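Local coordinates for DUF7790 domain-containing protein (Leptospira interrogans serogroup Icterohaemorrhagiae serovar copenhageni, PDB 6ULO) that is of unknown function but has a Rossmann-like fold with an eight-stranded mixed sheet, and in its full-length form probably carries a transmembrane helix, at residues 29-33 with 200-206; 197-201 with 230-236; 47-51 with 222-226. One frame throughout, in Å; residues are numbered along the deposited sequence. Where two conformers were deposited one is given.

Contact 1: 29-33 with 200-206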
loop_
_atom_site.group_PDB
_atom_site.type_symbol
_atom_site.label_atom_id
_atom_site.label_comp_id
_atom_site.label_asym_id
_atom_site.label_seq_id
_atom_site.Cartn_x
_atom_site.Cartn_y
_atom_site.Cartn_z
ATOM N N GLU A 29 -11.532 -5.256 -13.538
ATOM C CA GLU A 29 -11.409 -4.780 -14.910
ATOM C C GLU A 29 -11.042 -3.303 -15.007
ATOM O O GLU A 29 -11.017 -2.764 -16.112
ATOM C CB GLU A 29 -12.670 -5.095 -15.720
ATOM C CG GLU A 29 -13.844 -4.208 -15.366
ATOM C CD GLU A 29 -15.145 -4.600 -16.087
ATOM O OE1 GLU A 29 -15.127 -5.467 -16.992
ATOM O OE2 GLU A 29 -16.198 -4.034 -15.731
ATOM N N THR A 30 -10.673 -2.663 -13.893
ATOM C CA THR A 30 -10.308 -1.254 -13.977
ATOM C C THR A 30 -9.106 -1.065 -14.916
ATOM O O THR A 30 -8.227 -1.920 -15.000
ATOM C CB THR A 30 -10.024 -0.726 -12.555
ATOM O OG1 THR A 30 -10.193 0.694 -12.505
ATOM C CG2 THR A 30 -8.627 -1.141 -12.001
ATOM N N PRO A 31 -9.058 0.031 -15.670
ATOM C CA PRO A 31 -7.994 0.165 -16.677
ATOM C C PRO A 31 -6.604 0.206 -16.056
ATOM O O PRO A 31 -6.389 0.812 -15.008
ATOM C CB PRO A 31 -8.333 1.480 -17.397
ATOM C CG PRO A 31 -9.708 1.871 -16.966
ATOM C CD PRO A 31 -10.094 1.084 -15.763
ATOM N N GLN A 32 -5.648 -0.403 -16.745
ATOM C CA GLN A 32 -4.261 -0.446 -16.296
ATOM C C GLN A 32 -3.326 0.127 -17.354
ATOM O O GLN A 32 -3.700 0.345 -18.511
ATOM C CB GLN A 32 -3.867 -1.883 -15.926
ATOM C CG GLN A 32 -4.676 -2.477 -14.771
ATOM C CD GLN A 32 -4.178 -3.851 -14.379
ATOM O OE1 GLN A 32 -3.022 -4.032 -14.024
ATOM N NE2 GLN A 32 -5.050 -4.839 -14.489
ATOM N N GLU A 33 -2.080 0.347 -16.963
ATOM C CA GLU A 33 -1.043 0.872 -17.826
ATOM C C GLU A 33 -0.025 -0.204 -18.172
ATOM O O GLU A 33 0.173 -1.183 -17.437
ATOM C CB GLU A 33 -0.337 2.056 -17.162
ATOM C CG GLU A 33 -1.271 3.250 -17.053
ATOM C CD GLU A 33 -0.871 4.264 -16.002
ATOM O OE1 GLU A 33 0.263 4.215 -15.422
ATOM O OE2 GLU A 33 -1.707 5.144 -15.747
ATOM N N GLY A 200 0.934 8.624 -14.183
ATOM C CA GLY A 200 0.280 8.183 -15.406
ATOM C C GLY A 200 -1.073 8.840 -15.632
ATOM O O GLY A 200 -1.589 9.609 -14.814
ATOM N N ASN A 201 -1.681 8.501 -16.769
ATOM C CA ASN A 201 -2.954 9.104 -17.156
ATOM C C ASN A 201 -4.094 8.104 -17.303
ATOM O O ASN A 201 -5.182 8.485 -17.754
ATOM C CB ASN A 201 -2.814 10.005 -18.402
ATOM C CG ASN A 201 -2.383 9.242 -19.679
ATOM O OD1 ASN A 201 -2.411 8.024 -19.730
ATOM N ND2 ASN A 201 -1.998 9.986 -20.722
ATOM N N ILE A 202 -3.880 6.837 -16.983
ATOM C CA ILE A 202 -4.939 5.836 -17.115
ATOM C C ILE A 202 -5.349 5.260 -15.762
ATOM O O ILE A 202 -6.527 5.273 -15.402
ATOM C CB ILE A 202 -4.519 4.698 -18.064
ATOM C CG1 ILE A 202 -4.474 5.151 -19.531
ATOM C CG2 ILE A 202 -5.481 3.517 -17.962
ATOM C CD1 ILE A 202 -3.742 4.164 -20.429
ATOM N N THR A 203 -4.400 4.669 -15.018
ATOM C CA THR A 203 -4.801 3.782 -13.919
ATOM C C THR A 203 -5.408 4.527 -12.739
ATOM O O THR A 203 -6.456 4.143 -12.217
ATOM C CB THR A 203 -3.626 2.955 -13.440
ATOM O OG1 THR A 203 -3.073 2.289 -14.576
ATOM C CG2 THR A 203 -4.102 1.923 -12.412
ATOM N N LEU A 204 -4.745 5.563 -12.251
ATOM C CA LEU A 204 -5.222 6.193 -11.019
ATOM C C LEU A 204 -6.531 6.948 -11.258
ATOM O O LEU A 204 -7.456 6.881 -10.428
ATOM C CB LEU A 204 -4.108 7.046 -10.412
ATOM C CG LEU A 204 -4.351 7.628 -9.014
ATOM C CD1 LEU A 204 -4.731 6.536 -7.995
ATOM C CD2 LEU A 204 -3.088 8.356 -8.583
ATOM N N THR A 205 -6.650 7.608 -12.419
ATOM C CA THR A 205 -7.936 8.176 -12.801
ATOM C C THR A 205 -8.979 7.086 -12.934
ATOM O O THR A 205 -10.129 7.247 -12.492
ATOM C CB THR A 205 -7.799 8.971 -14.098
ATOM O OG1 THR A 205 -7.207 10.230 -13.776
ATOM C CG2 THR A 205 -9.177 9.248 -14.745
ATOM N N GLY A 206 -8.574 5.936 -13.496
ATOM C CA GLY A 206 -9.494 4.824 -13.677
ATOM C C GLY A 206 -10.016 4.285 -12.361
ATOM O O GLY A 206 -11.169 3.859 -12.282
HETATM O O HOH W 1 -8.023 1.985 -13.227
HETATM O O HOH W 2 -2.218 6.482 -13.401
#

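Contact 2: 197-201 with 230-236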
loop_
_atom_site.group_PDB
_atom_site.type_symbol
_atom_site.label_atom_id
_atom_site.label_comp_id
_atom_site.label_asym_id
_atom_site.label_seq_id
_atom_site.Cartn_x
_atom_site.Cartn_y
_atom_site.Cartn_z
ATOM N N ASN A 197 1.230 4.081 -12.810
ATOM C CA ASN A 197 2.152 5.108 -12.345
ATOM C C ASN A 197 1.339 6.182 -11.639
ATOM O O ASN A 197 0.318 6.627 -12.173
ATOM C CB ASN A 197 2.834 5.695 -13.595
ATOM C CG ASN A 197 4.011 6.628 -13.290
ATOM O OD1 ASN A 197 4.172 7.145 -12.205
ATOM N ND2 ASN A 197 4.784 6.900 -14.318
ATOM N N LEU A 198 1.809 6.633 -10.478
ATOM C CA LEU A 198 1.191 7.819 -9.866
ATOM C C LEU A 198 1.122 8.998 -10.828
ATOM O O LEU A 198 0.205 9.819 -10.732
ATOM C CB LEU A 198 1.963 8.272 -8.629
ATOM C CG LEU A 198 1.970 7.303 -7.438
ATOM C CD1 LEU A 198 2.938 7.784 -6.389
ATOM C CD2 LEU A 198 0.565 7.170 -6.867
ATOM N N LEU A 199 2.074 9.091 -11.756
ATOM C CA LEU A 199 2.136 10.183 -12.720
ATOM C C LEU A 199 1.545 9.810 -14.072
ATOM O O LEU A 199 1.633 10.602 -15.021
ATOM C CB LEU A 199 3.596 10.580 -12.894
ATOM C CG LEU A 199 4.331 10.874 -11.569
ATOM C CD1 LEU A 199 5.692 11.507 -11.847
ATOM C CD2 LEU A 199 3.516 11.737 -10.617
ATOM N N GLY A 200 0.934 8.624 -14.183
ATOM C CA GLY A 200 0.280 8.183 -15.406
ATOM C C GLY A 200 -1.073 8.840 -15.632
ATOM O O GLY A 200 -1.589 9.609 -14.814
ATOM N N ASN A 201 -1.681 8.501 -16.769
ATOM C CA ASN A 201 -2.954 9.104 -17.156
ATOM C C ASN A 201 -4.094 8.104 -17.303
ATOM O O ASN A 201 -5.182 8.485 -17.754
ATOM C CB ASN A 201 -2.814 10.005 -18.402
ATOM C CG ASN A 201 -2.383 9.242 -19.679
ATOM O OD1 ASN A 201 -2.411 8.024 -19.730
ATOM N ND2 ASN A 201 -1.998 9.986 -20.722
ATOM N N PHE A 230 8.975 13.897 -7.042
ATOM C CA PHE A 230 8.371 14.739 -8.081
ATOM C C PHE A 230 7.664 15.947 -7.477
ATOM O O PHE A 230 7.125 15.883 -6.375
ATOM C CB PHE A 230 7.386 13.950 -8.971
ATOM C CG PHE A 230 6.295 13.196 -8.214
ATOM C CD1 PHE A 230 5.125 13.832 -7.796
ATOM C CD2 PHE A 230 6.436 11.835 -7.954
ATOM C CE1 PHE A 230 4.117 13.114 -7.147
ATOM C CE2 PHE A 230 5.446 11.124 -7.313
ATOM C CZ PHE A 230 4.292 11.763 -6.902
ATOM N N ALA A 231 7.641 17.033 -8.242
ATOM C CA ALA A 231 6.650 18.074 -8.032
ATOM C C ALA A 231 5.349 17.604 -8.670
ATOM O O ALA A 231 5.366 16.957 -9.715
ATOM C CB ALA A 231 7.123 19.394 -8.652
ATOM N N TYR A 232 4.234 17.904 -8.039
ATOM C CA TYR A 232 2.958 17.368 -8.522
ATOM C C TYR A 232 2.653 17.834 -9.936
ATOM O O TYR A 232 2.544 19.045 -10.162
ATOM C CB TYR A 232 1.832 17.845 -7.624
ATOM C CG TYR A 232 1.976 17.402 -6.178
ATOM C CD1 TYR A 232 1.993 16.050 -5.850
ATOM C CD2 TYR A 232 2.090 18.324 -5.142
ATOM C CE1 TYR A 232 2.111 15.614 -4.552
ATOM C CE2 TYR A 232 2.199 17.902 -3.829
ATOM C CZ TYR A 232 2.215 16.547 -3.536
ATOM O OH TYR A 232 2.319 16.172 -2.216
ATOM N N PRO A 233 2.493 16.928 -10.900
ATOM C CA PRO A 233 2.102 17.327 -12.259
ATOM C C PRO A 233 0.587 17.249 -12.441
ATOM O O PRO A 233 -0.148 16.705 -11.606
ATOM C CB PRO A 233 2.794 16.267 -13.120
ATOM C CG PRO A 233 2.636 15.020 -12.272
ATOM C CD PRO A 233 2.833 15.495 -10.824
ATOM N N GLN A 234 0.132 17.755 -13.591
ATOM C CA GLN A 234 -1.298 17.861 -13.854
ATOM C C GLN A 234 -2.023 16.517 -13.795
ATOM O O GLN A 234 -3.131 16.438 -13.257
ATOM C CB GLN A 234 -1.502 18.511 -15.210
ATOM C CG GLN A 234 -2.916 18.925 -15.461
ATOM C CD GLN A 234 -3.368 19.957 -14.471
ATOM O OE1 GLN A 234 -2.679 20.963 -14.244
ATOM N NE2 GLN A 234 -4.513 19.711 -13.844
ATOM N N GLU A 235 -1.446 15.457 -14.366
ATOM C CA GLU A 235 -2.185 14.197 -14.389
ATOM C C GLU A 235 -2.423 13.665 -12.982
ATOM O O GLU A 235 -3.483 13.107 -12.702
ATOM C CB GLU A 235 -1.492 13.152 -15.257
ATOM C CG GLU A 235 -1.648 13.353 -16.784
ATOM C CD GLU A 235 -3.114 13.273 -17.360
ATOM O OE1 GLU A 235 -4.054 12.690 -16.747
ATOM O OE2 GLU A 235 -3.332 13.795 -18.481
ATOM N N PHE A 236 -1.465 13.862 -12.074
ATOM C CA PHE A 236 -1.635 13.432 -10.693
ATOM C C PHE A 236 -2.667 14.298 -9.988
ATOM O O PHE A 236 -3.523 13.791 -9.249
ATOM C CB PHE A 236 -0.283 13.508 -9.984
ATOM C CG PHE A 236 -0.331 13.155 -8.526
ATOM C CD1 PHE A 236 -0.140 11.852 -8.107
ATOM C CD2 PHE A 236 -0.477 14.133 -7.553
ATOM C CE1 PHE A 236 -0.150 11.528 -6.742
ATOM C CE2 PHE A 236 -0.490 13.822 -6.203
ATOM C CZ PHE A 236 -0.339 12.516 -5.785
HETATM O O HOH W 3 -6.751 10.677 -17.323
HETATM O O HOH W 4 -1.281 13.057 -20.215
#

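Contact 3: 47-51 with 222-226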
loop_
_atom_site.group_PDB
_atom_site.type_symbol
_atom_site.label_atom_id
_atom_site.label_comp_id
_atom_site.label_asym_id
_atom_site.label_seq_id
_atom_site.Cartn_x
_atom_site.Cartn_y
_atom_site.Cartn_z
ATOM N N VAL A 47 10.157 -4.674 -0.776
ATOM C CA VAL A 47 9.927 -4.517 0.651
ATOM C C VAL A 47 9.948 -3.054 1.026
ATOM O O VAL A 47 10.638 -2.241 0.400
ATOM C CB VAL A 47 10.936 -5.280 1.535
ATOM C CG1 VAL A 47 10.766 -6.767 1.376
ATOM C CG2 VAL A 47 12.363 -4.821 1.253
ATOM N N SER A 48 9.205 -2.739 2.076
ATOM C CA SER A 48 9.280 -1.450 2.731
ATOM C C SER A 48 10.506 -1.376 3.648
ATOM O O SER A 48 11.011 -2.393 4.143
ATOM C CB SER A 48 8.029 -1.282 3.599
ATOM O OG SER A 48 8.014 -0.030 4.279
ATOM N N ASN A 49 10.988 -0.155 3.870
ATOM C CA ASN A 49 12.018 0.119 4.868
ATOM C C ASN A 49 11.515 1.095 5.922
ATOM O O ASN A 49 12.326 1.742 6.591
ATOM C CB ASN A 49 13.296 0.613 4.193
ATOM C CG ASN A 49 13.063 1.896 3.381
ATOM O OD1 ASN A 49 11.934 2.385 3.281
ATOM N ND2 ASN A 49 14.125 2.446 2.811
ATOM N N GLU A 50 10.195 1.190 6.110
ATOM C CA GLU A 50 9.556 2.065 7.091
ATOM C C GLU A 50 9.306 1.243 8.352
ATOM O O GLU A 50 8.457 0.346 8.351
ATOM C CB GLU A 50 8.252 2.616 6.497
ATOM C CG GLU A 50 8.604 3.478 5.257
ATOM C CD GLU A 50 7.413 3.859 4.347
ATOM O OE1 GLU A 50 6.276 3.391 4.608
ATOM O OE2 GLU A 50 7.614 4.652 3.371
ATOM N N ASP A 51 10.013 1.558 9.440
ATOM C CA ASP A 51 10.015 0.735 10.649
ATOM C C ASP A 51 9.059 1.200 11.737
ATOM O O ASP A 51 8.991 0.554 12.792
ATOM C CB ASP A 51 11.414 0.668 11.267
ATOM C CG ASP A 51 12.421 0.019 10.356
ATOM O OD1 ASP A 51 12.035 -0.880 9.584
ATOM O OD2 ASP A 51 13.606 0.439 10.370
ATOM N N TYR A 222 -2.075 5.377 0.120
ATOM C CA TYR A 222 -0.720 5.319 0.663
ATOM C C TYR A 222 0.289 5.554 -0.454
ATOM O O TYR A 222 0.285 4.843 -1.468
ATOM C CB TYR A 222 -0.497 3.950 1.323
ATOM C CG TYR A 222 0.968 3.633 1.639
ATOM C CD1 TYR A 222 1.600 4.134 2.801
ATOM C CD2 TYR A 222 1.719 2.841 0.787
ATOM C CE1 TYR A 222 2.927 3.809 3.079
ATOM C CE2 TYR A 222 3.043 2.509 1.086
ATOM C CZ TYR A 222 3.637 3.005 2.228
ATOM O OH TYR A 222 4.941 2.687 2.473
ATOM N N PHE A 223 1.147 6.554 -0.268
ATOM C CA PHE A 223 2.168 6.932 -1.235
ATOM C C PHE A 223 3.576 6.532 -0.837
ATOM O O PHE A 223 4.497 6.830 -1.585
ATOM C CB PHE A 223 2.170 8.437 -1.470
ATOM C CG PHE A 223 0.887 8.966 -2.061
ATOM C CD1 PHE A 223 0.340 8.417 -3.223
ATOM C CD2 PHE A 223 0.219 10.041 -1.459
ATOM C CE1 PHE A 223 -0.836 8.957 -3.781
ATOM C CE2 PHE A 223 -0.947 10.575 -2.020
ATOM C CZ PHE A 223 -1.462 10.034 -3.167
ATOM N N SER A 224 3.790 5.959 0.355
ATOM C CA SER A 224 5.152 5.810 0.863
ATOM C C SER A 224 5.831 7.169 0.776
ATOM O O SER A 224 5.169 8.174 1.025
ATOM C CB SER A 224 5.866 4.659 0.136
ATOM O OG SER A 224 7.165 4.450 0.682
ATOM N N ASN A 225 7.099 7.220 0.372
ATOM C CA ASN A 225 7.754 8.500 0.123
ATOM C C ASN A 225 7.854 8.791 -1.362
ATOM O O ASN A 225 8.725 9.567 -1.785
ATOM C CB ASN A 225 9.132 8.592 0.809
ATOM C CG ASN A 225 10.178 7.735 0.146
ATOM O OD1 ASN A 225 9.875 6.589 -0.261
ATOM N ND2 ASN A 225 11.416 8.236 0.056
ATOM N N ALA A 226 6.953 8.205 -2.170
ATOM C CA ALA A 226 7.039 8.391 -3.617
ATOM C C ALA A 226 6.978 9.858 -4.024
ATOM O O ALA A 226 7.612 10.239 -5.014
ATOM C CB ALA A 226 5.918 7.618 -4.307
#

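Contact 1: 29-33 with 200-206
The carboxylate of E33 meets the backbone at the start of helix 203-214, which belongs to the Rossmann-like beta-alpha-beta crossover between strands 191-195 and 218-222. The tight part of the contact lies here. With CG beside the backbone N (chi1 -68°) and the chain extended beyond it, E33 slides past I202 in the opposite direction and brings OE2 to 2.8 Å from T203 N, in a nearly straight bond, and to 3.0 Å from I202 N. The two N-H groups approach from opposite faces of the carboxylate plane, I202 N on the anti side and T203 N from well above it. A water donates to OE2 and accepts from L204 N, so this carboxylate oxygen serves the amides of I202 and T203 directly and that of L204 through the water, a placement that would favour negative charge beside the helix start. OE1 bonds to N197 N, and T203 OG1 to R195 O. On the solvent side the exposed P31 and I202 meet by apolar contact, CB to CG2 at 3.5 Å, and I202 was modelled in two conformers. T203 CA makes a CH...O contact with P31 O. T30 OG1, which is hydrogen-bonded to T210 OG1, donates to a second water at 2.6 Å; that water donates to P31 O and T203 O.

Contact 2: 197-201 with 230-236
L198 and L199 occupy the middle of a type I beta turn from N197 to G200, closed by a 2.9 Å bond from G200 N to N197 O, and this turn presents them to F230, P233 and F236. An Asx turn tightens the same loop: N197 OD1 accepts from L199 N, which sits above the amide plane of the asparagine instead of on a lone pair. The CD2 methyl of L199 stands 3.6 Å from the centroid of the F230 ring and only 4° off the ring normal, a CH-pi contact over the face. F230 turns this face to the leucine by holding CG between its own backbone N and carbonyl carbon (chi1 53°). The same methyl lies 3.8 Å from P233 CG, whose residue takes the N-cap position of helix 234-241. L198 CD1 reaches the edge of the F230 ring, while L198 O lies in the plane of the F236 ring, 3.3 Å from F236 CD1. Toward solvent, the bent side chain of E235 lies against N201 CB, and a water links N201 ND2 to E235 OE2, accepting from the amide at 3.2 Å and donating to the carboxylate. The loop after strand 191-195 thus packs on the start of helix 234-241, with F236 also touching F286 and L290 of helix 283-291.

Contact 3: 47-51 with 222-226
E50 extends toward Y222 and S224 with CG anti to its own carbonyl carbon (chi1 -63°) and a straight chain beyond, while S224 swings OG opposite its backbone N (chi1 -176°) to meet it. E50 and Y222 approach from opposite directions, OE1 coming to the ring edge, near its plane, with the carboxylate and ring planes 74° apart. OE1 takes the Y222 hydroxyl at 2.6 Å, and OE2 takes S224 OG at 2.7 Å and is also hydrogen-bonded to T254 OG1. The tyrosine and serine hydroxyls lie well above the carboxylate plane and on the same face of it. The serine owes its place to the type II' turn from F223 to A226, closed by A226 N to F223 O at 2.9 Å, in which S224 adopts a positive phi. The turn folds back over the tyrosine, setting S224 N 3.4 Å above the plane of the Y222 ring, over its centre. On the other side an ST turn, with S48 OG accepting from E50 N at 3.1 Å, shapes the backbone from which the glutamate departs. The contact is buried at the C-terminal edge of the parallel strands, where Rossmann-like folds commonly have their ligand sites, though no ligand role is established here. Y222 OH accepts from the Q74 amide while donating to E50, a pairing that sets the direction of its proton and would polarise it toward the carboxylate. R156 bonds the backbone O of E50, and three neutral hydroxyls, of Y222, S224 and T254, grip the carboxylate and hold it against rotation about its last bond.

From the N terminus, the loop after helix 18-28 first meets the chain at contact 1, closing a long loop onto the start of helix 203-214. Further along the same loop, residues 47-51 reach the end of strand 218-222 in contact 3, so contacts 1 and 3 cross. Contact 2 closes a much shorter loop, which spans that helix and strand, and crosses contact 3 as well. Contacts 1 and 2 share G200 and N201, one beginning where the other ends. Contacts 2 and 3 meet where L198 and F236 pack on F223. Contacts 1 and 3 tie the N-terminal loop to the Rossmann-like core, and contact 2 ties the loop after strand 191-195 to helix 234-241.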